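Local coordinates for glycosyl transferases group 1 family protein (Francisella tularensis subsp. tularensis, PDB 5I45) that probably transfers sugar units as a group 1 glycosyltransferase of the GT-B class, of which this chain is the C-terminal domain, at residues E46-A51 / K78-K83; V53-Y58 / D90-F95; V64-A69 / P106-A111; A133-V138 / N187-V192. All coordinates share one frame; numbering follows the deposited sequence.

Contact 1 (E46-A51 / K78-K83); sequences EFIEAA and KELEQK
Ile48 overlaps Leu80 in the groove between helix 44-57 and helix 74-86, two successive crossover helices that lie on the same face of the parallel sheet in this Rossmann-like domain. CG1 of Ile48 meets the CD1 methyl of Leu80 at 4.1 Å, and the two branched chains pass each other at a slant. With chi1 at -69°, Ile48 places CG1 beside its own backbone N, while CB already points at the facing helix. This is a thin apolar seam, and both residues also pack elsewhere: Ile48 rests on Val65, Ile93 and Phe95 of the sheet, and Leu80 touches Phe95 as well as Thr44 and Gln45.

Farther from the sheet the seam becomes polar. Glu49 extends its chain beyond CG and brings OE2 to Lys83, whose chain runs straight until it bends at its last torsion (chi4 -64°). The salt bridge from Glu49 OE2 to Lys83 NZ is long, 3.9 Å, and a water to one side bridges the pair, donating to Glu49 OE2 at 2.8 Å and accepting from Lys83 NZ at 2.9 Å. The link is probably carried largely by this water. Gln45 adds a weak bond to the same carboxylate oxygen.

Lys83 also has an acidic partner one turn earlier on its own helix, which makes a three-residue network of Glu49, Lys83 and Glu79. That second bridge, from Lys83 NZ to Glu79 OE2, is weak at 3.5 Å, and the other oxygen, Glu79 OE1, receives a weak, bent bond from Gln82 NE2 at 3.3 Å.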
loop_
_atom_site.group_PDB
_atom_site.type_symbol
_atom_site.label_atom_id
_atom_site.label_comp_id
_atom_site.label_asym_id
_atom_site.label_seq_id
_atom_site.Cartn_x
_atom_site.Cartn_y
_atom_site.Cartn_z
ATOM N N GLU A 46 3.398 -11.639 2.303
ATOM C CA GLU A 46 2.103 -11.530 2.963
ATOM C C GLU A 46 1.190 -10.598 2.167
ATOM O O GLU A 46 -0.022 -10.808 2.095
ATOM C CB GLU A 46 2.262 -11.105 4.430
ATOM C CG GLU A 46 2.982 -12.144 5.268
ATOM C CD GLU A 46 4.490 -12.106 5.124
ATOM O OE1 GLU A 46 5.076 -11.089 5.518
ATOM O OE2 GLU A 46 5.078 -13.083 4.616
ATOM N N PHE A 47 1.774 -9.594 1.533
ATOM C CA PHE A 47 0.967 -8.711 0.699
ATOM C C PHE A 47 0.390 -9.446 -0.503
ATOM O O PHE A 47 -0.809 -9.356 -0.765
ATOM C CB PHE A 47 1.799 -7.552 0.208
ATOM C CG PHE A 47 1.067 -6.602 -0.704
ATOM C CD1 PHE A 47 0.263 -5.574 -0.198
ATOM C CD2 PHE A 47 1.175 -6.730 -2.068
ATOM C CE1 PHE A 47 -0.372 -4.704 -1.049
ATOM C CE2 PHE A 47 0.525 -5.868 -2.924
ATOM C CZ PHE A 47 -0.248 -4.849 -2.411
ATOM N N ILE A 48 1.232 -10.172 -1.231
ATOM C CA ILE A 48 0.759 -10.905 -2.402
ATOM C C ILE A 48 -0.283 -11.964 -2.014
ATOM O O ILE A 48 -1.321 -12.093 -2.690
ATOM C CB ILE A 48 1.953 -11.529 -3.166
ATOM C CG1 ILE A 48 2.796 -10.388 -3.819
ATOM C CG2 ILE A 48 1.487 -12.549 -4.200
ATOM C CD1 ILE A 48 2.109 -9.623 -4.905
ATOM N N GLU A 49 -0.019 -12.707 -0.953
ATOM C CA GLU A 49 -0.964 -13.728 -0.510
ATOM C C GLU A 49 -2.289 -13.084 -0.096
ATOM O O GLU A 49 -3.373 -13.571 -0.453
ATOM C CB GLU A 49 -0.357 -14.577 0.611
ATOM C CG GLU A 49 0.741 -15.497 0.080
ATOM C CD GLU A 49 1.534 -16.194 1.158
ATOM O OE1 GLU A 49 1.477 -15.763 2.317
ATOM O OE2 GLU A 49 2.238 -17.158 0.828
ATOM N N ALA A 50 -2.223 -11.943 0.588
ATOM C CA ALA A 50 -3.452 -11.226 0.976
ATOM C C ALA A 50 -4.216 -10.742 -0.266
ATOM O O ALA A 50 -5.445 -10.807 -0.304
ATOM C CB ALA A 50 -3.135 -10.049 1.879
ATOM N N ALA A 51 -3.477 -10.239 -1.245
ATOM C CA ALA A 51 -4.088 -9.740 -2.462
ATOM C C ALA A 51 -4.748 -10.862 -3.231
ATOM O O ALA A 51 -5.807 -10.674 -3.816
ATOM C CB ALA A 51 -3.066 -9.015 -3.339
ATOM N N LYS A 78 10.241 -13.876 -8.610
ATOM C CA LYS A 78 9.701 -14.853 -9.568
ATOM C C LYS A 78 8.642 -15.769 -8.931
ATOM O O LYS A 78 7.603 -16.082 -9.551
ATOM C CB LYS A 78 10.815 -15.698 -10.153
ATOM C CG LYS A 78 11.533 -15.069 -11.331
ATOM C CD LYS A 78 12.655 -15.950 -11.893
ATOM C CE LYS A 78 12.316 -17.439 -12.005
ATOM N NZ LYS A 78 12.472 -18.257 -10.742
ATOM N N GLU A 79 8.901 -16.192 -7.689
ATOM C CA GLU A 79 7.935 -17.049 -6.987
ATOM C C GLU A 79 6.649 -16.275 -6.747
ATOM O O GLU A 79 5.576 -16.827 -6.872
ATOM C CB GLU A 79 8.515 -17.592 -5.672
ATOM C CG GLU A 79 7.543 -18.227 -4.672
ATOM C CD GLU A 79 6.986 -19.608 -5.034
ATOM O OE1 GLU A 79 7.302 -20.111 -6.142
ATOM O OE2 GLU A 79 6.220 -20.218 -4.199
ATOM N N LEU A 80 6.751 -15.007 -6.356
ATOM C CA LEU A 80 5.534 -14.208 -6.185
ATOM C C LEU A 80 4.739 -14.074 -7.492
ATOM O O LEU A 80 3.513 -14.208 -7.498
ATOM C CB LEU A 80 5.882 -12.844 -5.626
ATOM C CG LEU A 80 6.527 -12.856 -4.246
ATOM C CD1 LEU A 80 6.782 -11.402 -3.862
ATOM C CD2 LEU A 80 5.710 -13.581 -3.211
ATOM N N GLU A 81 5.448 -13.831 -8.583
ATOM C CA GLU A 81 4.786 -13.726 -9.905
ATOM C C GLU A 81 4.087 -15.025 -10.267
ATOM O O GLU A 81 2.972 -14.997 -10.792
ATOM C CB GLU A 81 5.775 -13.312 -10.982
ATOM C CG GLU A 81 6.243 -11.882 -10.823
ATOM C CD GLU A 81 7.501 -11.563 -11.604
ATOM O OE1 GLU A 81 8.256 -12.483 -11.988
ATOM O OE2 GLU A 81 7.759 -10.367 -11.823
ATOM N N GLN A 82 4.728 -16.155 -9.970
ATOM C CA GLN A 82 4.109 -17.467 -10.174
ATOM C C GLN A 82 2.866 -17.656 -9.353
ATOM O O GLN A 82 1.883 -18.214 -9.845
ATOM C CB GLN A 82 5.081 -18.635 -9.830
ATOM C CG GLN A 82 4.466 -20.053 -9.796
ATOM C CD GLN A 82 3.740 -20.463 -8.499
ATOM O OE1 GLN A 82 2.697 -21.140 -8.557
ATOM N NE2 GLN A 82 4.276 -20.069 -7.344
ATOM N N LYS A 83 2.903 -17.262 -8.087
ATOM C CA LYS A 83 1.731 -17.416 -7.225
ATOM C C LYS A 83 0.550 -16.669 -7.833
ATOM O O LYS A 83 -0.561 -17.154 -7.856
ATOM C CB LYS A 83 1.976 -16.873 -5.804
ATOM C CG LYS A 83 2.875 -17.679 -4.901
ATOM C CD LYS A 83 2.924 -17.024 -3.526
ATOM C CE LYS A 83 3.904 -17.703 -2.604
ATOM N NZ LYS A 83 3.523 -19.099 -2.308
HETATM O O HOH W 1 0.947 -18.924 -0.960
#

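Contact 2 (V53-Y58 / D90-F95); sequences VTLKKY and DKQIIF
This is an apolar helix-to-edge-strand contact, beside which a side-chain amide meets backbone carbonyls. Leu55 of helix 44-57 meets Gln92, just before strand 93-96, and Ile93, the first residue of that strand, which is the outermost on one side of the parallel sheet of this Rossmann-like domain. Leu55 makes the apolar part. Its CB points at the strand, and CG, set beside the backbone N by a chi1 of -62°, directs the CD1 methyl into the angle between the Gln92 backbone and the Ile93 side chain. There Leu55 CD1 lies 3.4 Å from Gln92 O and 3.9 Å from Ile93 CG1, the two chains passing at an angle. Leu55 CD1 is also 4.1 Å from Gln92 CB, so one branch of one leucine touches three groups.

Gln92 reaches the other way. Extended beyond CG, it brings its terminal amide to the C-terminal turn of the helix, with Gln92 CD 3.6 Å from Leu55 O. The Tyr58 carbonyl also lies beside this amide. Backbone N-H bonding here is partly weak: Tyr58 N approaches both Thr54 O and Leu55 O at long range, whereas Lys57 N bonds Thr54 O at 3.0 Å.

The Tyr58 ring leads off from the strand, with Lys57 CG 3.9 Å above one face, and its hydroxyl bonds Asp172, which also forms a salt bridge with Lys57. Helix 44-57 thus packs on strands 61-66 and 93-96, with Thr54 and Tyr58 against helix 164-176, while Gln92 and Ile94 pair through their backbones with strand 61-66 and Ile93 packs on Val84 of helix 74-86.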
loop_
_atom_site.group_PDB
_atom_site.type_symbol
_atom_site.label_atom_id
_atom_site.label_comp_id
_atom_site.label_asym_id
_atom_site.label_seq_id
_atom_site.Cartn_x
_atom_site.Cartn_y
_atom_site.Cartn_z
ATOM N N VAL A 53 -6.139 -13.612 -1.994
ATOM C CA VAL A 53 -7.389 -13.900 -1.299
ATOM C C VAL A 53 -8.418 -12.798 -1.576
ATOM O O VAL A 53 -9.562 -13.043 -1.920
ATOM C CB VAL A 53 -7.109 -13.997 0.233
ATOM C CG1 VAL A 53 -8.374 -13.929 1.069
ATOM C CG2 VAL A 53 -6.296 -15.254 0.544
ATOM N N THR A 54 -7.994 -11.547 -1.436
ATOM C CA THR A 54 -8.927 -10.432 -1.486
ATOM C C THR A 54 -9.466 -10.152 -2.878
ATOM O O THR A 54 -10.661 -9.891 -3.059
ATOM C CB THR A 54 -8.224 -9.176 -0.931
ATOM O OG1 THR A 54 -7.774 -9.432 0.403
ATOM C CG2 THR A 54 -9.148 -7.994 -0.929
ATOM N N LEU A 55 -8.587 -10.136 -3.845
ATOM C CA LEU A 55 -8.955 -9.646 -5.156
ATOM C C LEU A 55 -9.795 -10.603 -5.956
ATOM O O LEU A 55 -10.419 -10.181 -6.932
ATOM C CB LEU A 55 -7.738 -9.158 -5.913
ATOM C CG LEU A 55 -7.051 -7.999 -5.209
ATOM C CD1 LEU A 55 -5.830 -7.577 -5.996
ATOM C CD2 LEU A 55 -7.981 -6.810 -4.986
ATOM N N LYS A 56 -9.827 -11.882 -5.577
ATOM C CA LYS A 56 -10.780 -12.801 -6.194
ATOM C C LYS A 56 -12.196 -12.281 -5.953
ATOM O O LYS A 56 -13.085 -12.419 -6.797
ATOM C CB LYS A 56 -10.650 -14.192 -5.590
ATOM C CG LYS A 56 -9.432 -14.971 -6.034
ATOM C CD LYS A 56 -9.146 -16.109 -5.060
ATOM C CE LYS A 56 -7.801 -16.774 -5.303
ATOM N NZ LYS A 56 -7.888 -17.822 -6.353
ATOM N N LYS A 57 -12.400 -11.678 -4.791
ATOM C CA LYS A 57 -13.686 -11.159 -4.378
ATOM C C LYS A 57 -14.083 -9.796 -4.997
ATOM O O LYS A 57 -15.258 -9.470 -5.116
ATOM C CB LYS A 57 -13.669 -11.078 -2.841
ATOM C CG LYS A 57 -14.990 -10.731 -2.240
ATOM C CD LYS A 57 -14.950 -10.772 -0.712
ATOM C CE LYS A 57 -16.291 -10.330 -0.175
ATOM N NZ LYS A 57 -16.222 -10.144 1.310
ATOM N N TYR A 58 -13.088 -8.996 -5.383
ATOM C CA TYR A 58 -13.320 -7.632 -5.858
ATOM C C TYR A 58 -12.667 -7.322 -7.202
ATOM O O TYR A 58 -11.550 -6.775 -7.270
ATOM C CB TYR A 58 -12.754 -6.668 -4.818
ATOM C CG TYR A 58 -13.438 -6.745 -3.497
ATOM C CD1 TYR A 58 -14.732 -6.276 -3.351
ATOM C CD2 TYR A 58 -12.790 -7.257 -2.398
ATOM C CE1 TYR A 58 -15.362 -6.336 -2.131
ATOM C CE2 TYR A 58 -13.408 -7.318 -1.174
ATOM C CZ TYR A 58 -14.696 -6.856 -1.034
ATOM O OH TYR A 58 -15.292 -6.911 0.218
ATOM N N ASP A 90 -3.253 -12.359 -12.748
ATOM C CA ASP A 90 -2.259 -11.459 -13.346
ATOM C C ASP A 90 -2.853 -10.163 -13.938
ATOM O O ASP A 90 -2.113 -9.266 -14.276
ATOM C CB ASP A 90 -1.376 -12.195 -14.355
ATOM C CG ASP A 90 -2.157 -12.819 -15.455
ATOM O OD1 ASP A 90 -3.398 -12.691 -15.462
ATOM O OD2 ASP A 90 -1.525 -13.435 -16.328
ATOM N N LYS A 91 -4.176 -10.076 -14.031
ATOM C CA LYS A 91 -4.833 -8.804 -14.377
ATOM C C LYS A 91 -5.148 -7.922 -13.202
ATOM O O LYS A 91 -5.647 -6.810 -13.384
ATOM C CB LYS A 91 -6.124 -9.055 -15.122
ATOM C CG LYS A 91 -5.876 -9.703 -16.471
ATOM C CD LYS A 91 -7.098 -9.726 -17.344
ATOM C CE LYS A 91 -8.169 -10.621 -16.775
ATOM N NZ LYS A 91 -7.712 -12.018 -16.580
ATOM N N GLN A 92 -4.892 -8.401 -11.994
ATOM C CA GLN A 92 -5.210 -7.649 -10.785
ATOM C C GLN A 92 -4.040 -7.466 -9.832
ATOM O O GLN A 92 -4.195 -6.765 -8.856
ATOM C CB GLN A 92 -6.376 -8.305 -10.039
ATOM C CG GLN A 92 -7.718 -8.126 -10.720
ATOM C CD GLN A 92 -8.845 -8.727 -9.884
ATOM O OE1 GLN A 92 -9.343 -8.103 -8.922
ATOM N NE2 GLN A 92 -9.211 -9.929 -10.206
ATOM N N ILE A 93 -2.902 -8.107 -10.074
ATOM C CA ILE A 93 -1.721 -7.992 -9.198
ATOM C C ILE A 93 -0.549 -7.758 -10.114
ATOM O O ILE A 93 -0.148 -8.658 -10.830
ATOM C CB ILE A 93 -1.516 -9.213 -8.305
ATOM C CG1 ILE A 93 -2.788 -9.455 -7.491
ATOM C CG2 ILE A 93 -0.339 -8.974 -7.372
ATOM C CD1 ILE A 93 -2.806 -10.753 -6.707
ATOM N N ILE A 94 0.001 -6.537 -10.071
ATOM C CA ILE A 94 0.964 -6.003 -11.057
ATOM C C ILE A 94 2.255 -5.512 -10.400
ATOM O O ILE A 94 2.202 -4.721 -9.456
ATOM C CB ILE A 94 0.343 -4.755 -11.777
ATOM C CG1 ILE A 94 -1.064 -5.034 -12.338
ATOM C CG2 ILE A 94 1.254 -4.185 -12.846
ATOM C CD1 ILE A 94 -1.104 -5.973 -13.500
ATOM N N PHE A 95 3.400 -5.964 -10.890
ATOM C CA PHE A 95 4.694 -5.515 -10.394
ATOM C C PHE A 95 5.108 -4.391 -11.305
ATOM O O PHE A 95 5.324 -4.602 -12.510
ATOM C CB PHE A 95 5.689 -6.673 -10.470
ATOM C CG PHE A 95 5.441 -7.720 -9.437
ATOM C CD1 PHE A 95 4.494 -8.723 -9.637
ATOM C CD2 PHE A 95 6.149 -7.697 -8.239
ATOM C CE1 PHE A 95 4.267 -9.675 -8.642
ATOM C CE2 PHE A 95 5.925 -8.654 -7.266
ATOM C CZ PHE A 95 4.979 -9.620 -7.466
#

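Contact 3 (V64-A69 / P106-A111); sequences VVIGEA and PSWYRA
A CH-pi contact between Ile66 and Trp108 leads the interaction, in the buried layer between strand 61-66 and helix 104-111. In one of two modelled conformers, the CD1 methyl of Ile66 sits over the indole, 3.7 Å from the centroid of the five-membered ring of Trp108 and 14° from its normal. It meets the fused bond squarely, with Trp108 CD2 and CE2 about equally near. Turning Ile66 CG1 beside the backbone N (chi1 -50°) and bending again at chi2 (-62°) sends this one terminal methyl toward the ring.

Plain apolar packing extends the contact along the strand. Val64, two residues earlier and on the same side of the sheet, brings CG2 to 4.1 Å from Trp108 CZ3 at the six-membered end of the indole. That methyl occupies the crowded position between the backbone N and the carbonyl carbon, and it approaches the ring at an oblique angle. One tryptophan thus spans two residues of the strand.

Polar interactions lie around this core. Lys24 makes a cation-pi contact with Trp108. Two residues on from the tryptophan, Arg110 turns to other parts of the chain, its NH1 bonding the backbone carbonyls of Val10 and Tyr12.

Trp108 also packs on Ile26, on Phe35 of strand 30-35 and on Ile96 of strand 93-96, so the indole of helix 104-111 reaches three adjacent strands, 30-35, 61-66 and the edge strand 93-96; Val65, between the two contacting residues, faces helix 44-57 on the opposite side.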
loop_
_atom_site.group_PDB
_atom_site.type_symbol
_atom_site.label_atom_id
_atom_site.label_comp_id
_atom_site.label_asym_id
_atom_site.label_seq_id
_atom_site.Cartn_x
_atom_site.Cartn_y
_atom_site.Cartn_z
ATOM N N VAL A 64 -0.701 -3.229 -6.647
ATOM C CA VAL A 64 0.549 -2.904 -7.307
ATOM C C VAL A 64 1.699 -2.995 -6.331
ATOM O O VAL A 64 1.609 -2.562 -5.172
ATOM C CB VAL A 64 0.544 -1.518 -8.024
ATOM C CG1 VAL A 64 -0.388 -1.535 -9.210
ATOM C CG2 VAL A 64 0.179 -0.386 -7.097
ATOM N N VAL A 65 2.791 -3.585 -6.798
ATOM C CA VAL A 65 4.011 -3.654 -6.018
ATOM C C VAL A 65 4.951 -2.617 -6.654
ATOM O O VAL A 65 5.350 -2.771 -7.840
ATOM C CB VAL A 65 4.624 -5.042 -6.094
ATOM C CG1 VAL A 65 5.946 -5.074 -5.340
ATOM C CG2 VAL A 65 3.649 -6.073 -5.536
ATOM N N ILE A 66 5.237 -1.559 -5.905
ATOM C CA ILE A 66 6.067 -0.435 -6.340
ATOM C C ILE A 66 7.448 -0.603 -5.718
ATOM O O ILE A 66 7.641 -0.290 -4.550
ATOM C CB ILE A 66 5.469 0.929 -5.883
ATOM C CG1 ILE A 66 3.978 1.030 -6.251
ATOM C CG2 ILE A 66 6.270 2.097 -6.454
ATOM C CD1 ILE A 66 3.724 0.956 -7.740
ATOM N N GLY A 67 8.384 -1.159 -6.476
ATOM C CA GLY A 67 9.760 -1.363 -5.996
ATOM C C GLY A 67 10.387 -2.490 -6.790
ATOM O O GLY A 67 9.748 -3.067 -7.694
ATOM N N GLU A 68 11.623 -2.823 -6.475
ATOM C CA GLU A 68 12.260 -3.922 -7.173
ATOM C C GLU A 68 12.995 -4.831 -6.243
ATOM O O GLU A 68 13.239 -4.513 -5.077
ATOM C CB GLU A 68 13.181 -3.427 -8.288
ATOM C CG GLU A 68 12.396 -2.849 -9.458
ATOM C CD GLU A 68 13.181 -2.800 -10.748
ATOM O OE1 GLU A 68 14.424 -2.899 -10.713
ATOM O OE2 GLU A 68 12.542 -2.653 -11.809
ATOM N N ALA A 69 13.308 -5.996 -6.778
ATOM C CA ALA A 69 14.068 -6.986 -6.080
ATOM C C ALA A 69 15.532 -6.781 -6.470
ATOM O O ALA A 69 15.844 -6.647 -7.666
ATOM C CB ALA A 69 13.635 -8.364 -6.502
ATOM N N PRO A 106 5.669 9.771 -5.324
ATOM C CA PRO A 106 4.540 10.592 -4.805
ATOM C C PRO A 106 3.266 10.472 -5.665
ATOM O O PRO A 106 2.138 10.408 -5.133
ATOM C CB PRO A 106 5.110 12.018 -4.812
ATOM C CG PRO A 106 6.590 11.821 -4.646
ATOM C CD PRO A 106 6.937 10.547 -5.355
ATOM N N SER A 107 3.432 10.365 -6.986
ATOM C CA SER A 107 2.268 10.237 -7.853
ATOM C C SER A 107 1.557 8.911 -7.629
ATOM O O SER A 107 0.348 8.823 -7.849
ATOM C CB SER A 107 2.631 10.372 -9.354
ATOM O OG SER A 107 3.347 9.270 -9.828
ATOM N N TRP A 108 2.304 7.871 -7.273
ATOM C CA TRP A 108 1.665 6.586 -6.995
ATOM C C TRP A 108 0.805 6.663 -5.760
ATOM O O TRP A 108 -0.306 6.174 -5.754
ATOM C CB TRP A 108 2.674 5.429 -6.873
ATOM C CG TRP A 108 2.970 4.805 -8.176
ATOM C CD1 TRP A 108 4.098 4.928 -8.914
ATOM C CD2 TRP A 108 2.076 4.001 -8.939
ATOM N NE1 TRP A 108 3.990 4.207 -10.067
ATOM C CE2 TRP A 108 2.751 3.634 -10.116
ATOM C CE3 TRP A 108 0.779 3.535 -8.729
ATOM C CZ2 TRP A 108 2.162 2.829 -11.097
ATOM C CZ3 TRP A 108 0.202 2.729 -9.709
ATOM C CH2 TRP A 108 0.889 2.390 -10.848
ATOM N N TYR A 109 1.287 7.306 -4.704
ATOM C CA TYR A 109 0.447 7.445 -3.519
ATOM C C TYR A 109 -0.859 8.142 -3.880
ATOM O O TYR A 109 -1.930 7.756 -3.395
ATOM C CB TYR A 109 1.143 8.204 -2.403
ATOM C CG TYR A 109 2.223 7.427 -1.704
ATOM C CD1 TYR A 109 1.901 6.399 -0.841
ATOM C CD2 TYR A 109 3.560 7.723 -1.891
ATOM C CE1 TYR A 109 2.870 5.716 -0.153
ATOM C CE2 TYR A 109 4.538 7.017 -1.216
ATOM C CZ TYR A 109 4.171 6.025 -0.351
ATOM O OH TYR A 109 5.136 5.317 0.338
ATOM N N ARG A 110 -0.767 9.133 -4.762
ATOM C CA ARG A 110 -1.960 9.883 -5.191
ATOM C C ARG A 110 -2.966 9.069 -5.989
ATOM O O ARG A 110 -4.124 9.459 -6.113
ATOM C CB ARG A 110 -1.541 11.125 -5.988
ATOM C CG ARG A 110 -1.070 12.239 -5.099
ATOM C CD ARG A 110 -0.869 13.547 -5.842
ATOM N NE ARG A 110 0.417 13.636 -6.531
ATOM C CZ ARG A 110 1.569 13.959 -5.943
ATOM N NH1 ARG A 110 1.629 14.188 -4.614
ATOM N NH2 ARG A 110 2.678 14.036 -6.685
ATOM N N ALA A 111 -2.528 7.945 -6.541
ATOM C CA ALA A 111 -3.383 7.074 -7.331
ATOM C C ALA A 111 -4.005 5.943 -6.512
ATOM O O ALA A 111 -4.899 5.265 -7.019
ATOM C CB ALA A 111 -2.603 6.487 -8.497
#

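Contact 4 (A133-V138 / N187-V192); sequences ASKCAV and NGYDLV
Lys135 lies over one face of Tyr189, a CH-pi and cation-pi contact that joins the loop after helix 126-133 to helix 178-195 of this Rossmann-like domain. Lys135 CE is 4.0 Å from the centroid of the Tyr189 ring and 19° off its normal; Lys135 NZ is 4.8 Å from the same centroid. A bend at chi3 (-69°) folds the lysine over the ring, and NZ bonds Gln186 OE1, one turn before Tyr189.

The ring edge is used differently. In the ring plane, Ala133 O approaches Tyr189 CD2 at 3.4 Å, with Asp190 OD1 also at the rim.

Apolar packing closes the far end: Val192 CG2, in one of two modelled conformers, lies 4.0 Å from Ala133 CB, and Val192 also touches Leu129 and Met132.

The backbone sets where the lysine starts. With positive phi (63°), Lys135 is the C' residue of a Schellman motif ending helix 126-133, before the chain enters strand 137-140.

The arrangement is consistent with an electrostatic match on two sides of Tyr189: its electron-rich face meets the lysine's CE, probably polarised, and, more distantly, its ammonium, while the C-H rim, probably slightly positive, meets carbonyl and carboxylate oxygens.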
loop_
_atom_site.group_PDB
_atom_site.type_symbol
_atom_site.label_atom_id
_atom_site.label_comp_id
_atom_site.label_asym_id
_atom_site.label_seq_id
_atom_site.Cartn_x
_atom_site.Cartn_y
_atom_site.Cartn_z
ATOM N N ALA A 133 -0.213 11.152 4.435
ATOM C CA ALA A 133 -0.166 12.531 3.917
ATOM C C ALA A 133 -0.877 12.638 2.567
ATOM O O ALA A 133 -1.341 13.728 2.208
ATOM C CB ALA A 133 1.275 13.005 3.825
ATOM N N SER A 134 -0.950 11.522 1.854
ATOM C CA SER A 134 -1.620 11.500 0.571
ATOM C C SER A 134 -3.076 11.068 0.674
ATOM O O SER A 134 -3.732 10.906 -0.338
ATOM C CB SER A 134 -0.884 10.562 -0.381
ATOM O OG SER A 134 0.512 10.843 -0.425
ATOM N N LYS A 135 -3.567 10.885 1.900
ATOM C CA LYS A 135 -4.917 10.456 2.168
ATOM C C LYS A 135 -5.237 9.051 1.634
ATOM O O LYS A 135 -6.350 8.737 1.238
ATOM C CB LYS A 135 -5.948 11.520 1.746
ATOM C CG LYS A 135 -7.105 11.662 2.718
ATOM C CD LYS A 135 -8.069 12.782 2.376
ATOM C CE LYS A 135 -7.514 14.194 2.553
ATOM N NZ LYS A 135 -8.589 15.194 2.316
ATOM N N CYS A 136 -4.228 8.201 1.694
ATOM C CA CYS A 136 -4.406 6.746 1.471
ATOM C C CYS A 136 -4.781 6.120 2.808
ATOM O O CYS A 136 -4.271 6.531 3.855
ATOM C CB CYS A 136 -3.114 6.093 1.004
ATOM S SG CYS A 136 -2.351 6.819 -0.422
ATOM N N ALA A 137 -5.647 5.111 2.815
ATOM C CA ALA A 137 -5.904 4.353 4.047
ATOM C C ALA A 137 -4.746 3.389 4.239
ATOM O O ALA A 137 -4.400 2.692 3.279
ATOM C CB ALA A 137 -7.210 3.612 3.922
ATOM N N VAL A 138 -4.173 3.298 5.433
ATOM C CA VAL A 138 -3.006 2.457 5.670
ATOM C C VAL A 138 -3.300 1.271 6.571
ATOM O O VAL A 138 -3.953 1.374 7.643
ATOM C CB VAL A 138 -1.867 3.296 6.294
ATOM C CG1 VAL A 138 -0.670 2.441 6.705
ATOM C CG2 VAL A 138 -1.406 4.343 5.310
ATOM N N ASN A 187 -8.679 10.696 8.763
ATOM C CA ASN A 187 -8.125 10.796 10.094
ATOM C C ASN A 187 -6.594 10.664 10.066
ATOM O O ASN A 187 -5.902 11.371 10.780
ATOM C CB ASN A 187 -8.705 9.719 11.001
ATOM C CG ASN A 187 -10.175 9.919 11.326
ATOM O OD1 ASN A 187 -10.857 8.974 11.774
ATOM N ND2 ASN A 187 -10.682 11.125 11.148
ATOM N N GLY A 188 -6.075 9.742 9.251
ATOM C CA GLY A 188 -4.616 9.594 9.111
ATOM C C GLY A 188 -3.967 10.862 8.554
ATOM O O GLY A 188 -2.936 11.313 9.030
ATOM N N TYR A 189 -4.620 11.419 7.535
ATOM C CA TYR A 189 -4.169 12.687 6.952
ATOM C C TYR A 189 -4.138 13.814 8.012
ATOM O O TYR A 189 -3.141 14.533 8.112
ATOM C CB TYR A 189 -5.091 13.058 5.781
ATOM C CG TYR A 189 -4.819 14.420 5.244
ATOM C CD1 TYR A 189 -5.441 15.553 5.786
ATOM C CD2 TYR A 189 -3.879 14.607 4.233
ATOM C CE1 TYR A 189 -5.148 16.810 5.328
ATOM C CE2 TYR A 189 -3.592 15.854 3.752
ATOM C CZ TYR A 189 -4.213 16.975 4.331
ATOM O OH TYR A 189 -3.923 18.239 3.895
ATOM N N ASP A 190 -5.217 13.921 8.783
ATOM C CA ASP A 190 -5.305 14.967 9.803
ATOM C C ASP A 190 -4.184 14.823 10.828
ATOM O O ASP A 190 -3.619 15.805 11.270
ATOM C CB ASP A 190 -6.666 14.939 10.489
ATOM C CG ASP A 190 -7.794 15.408 9.584
ATOM O OD1 ASP A 190 -7.520 16.015 8.536
ATOM O OD2 ASP A 190 -8.973 15.160 9.892
ATOM N N LEU A 191 -3.898 13.590 11.218
ATOM C CA LEU A 191 -2.850 13.342 12.168
ATOM C C LEU A 191 -1.488 13.731 11.625
ATOM O O LEU A 191 -0.745 14.452 12.270
ATOM C CB LEU A 191 -2.827 11.868 12.584
ATOM C CG LEU A 191 -1.632 11.455 13.448
ATOM C CD1 LEU A 191 -1.727 12.096 14.806
ATOM C CD2 LEU A 191 -1.594 9.949 13.577
ATOM N N VAL A 192 -1.152 13.268 10.422
ATOM C CA VAL A 192 0.205 13.514 9.935
ATOM C C VAL A 192 0.442 14.968 9.551
ATOM O O VAL A 192 1.523 15.502 9.804
ATOM C CB VAL A 192 0.624 12.493 8.854
ATOM C CG1 VAL A 192 0.436 11.086 9.406
ATOM C CG2 VAL A 192 -0.156 12.713 7.563
#

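In the fold
From the N terminus, helix 44-57 supplies the first segments of contacts 1 and 2, and strand 61-66 that of contact 3. The chain then returns in the same order through helix 74-86, strand 93-96 and helix 104-111, closing contacts 1, 2 and 3 in turn, so these three loops cross one another. Contact 1 joins two helices on one face, contact 2 ties one of them to the edge strand, and contact 3 brings a third helix to the other face. Ile48 also meets Ile93. Contact 4 follows in series, about 27 Å from contact 1 between centres, and brings C-terminal helix 178-195 back to 133-138; Tyr109 against Ser134 and Cys136 joins it to contact 3.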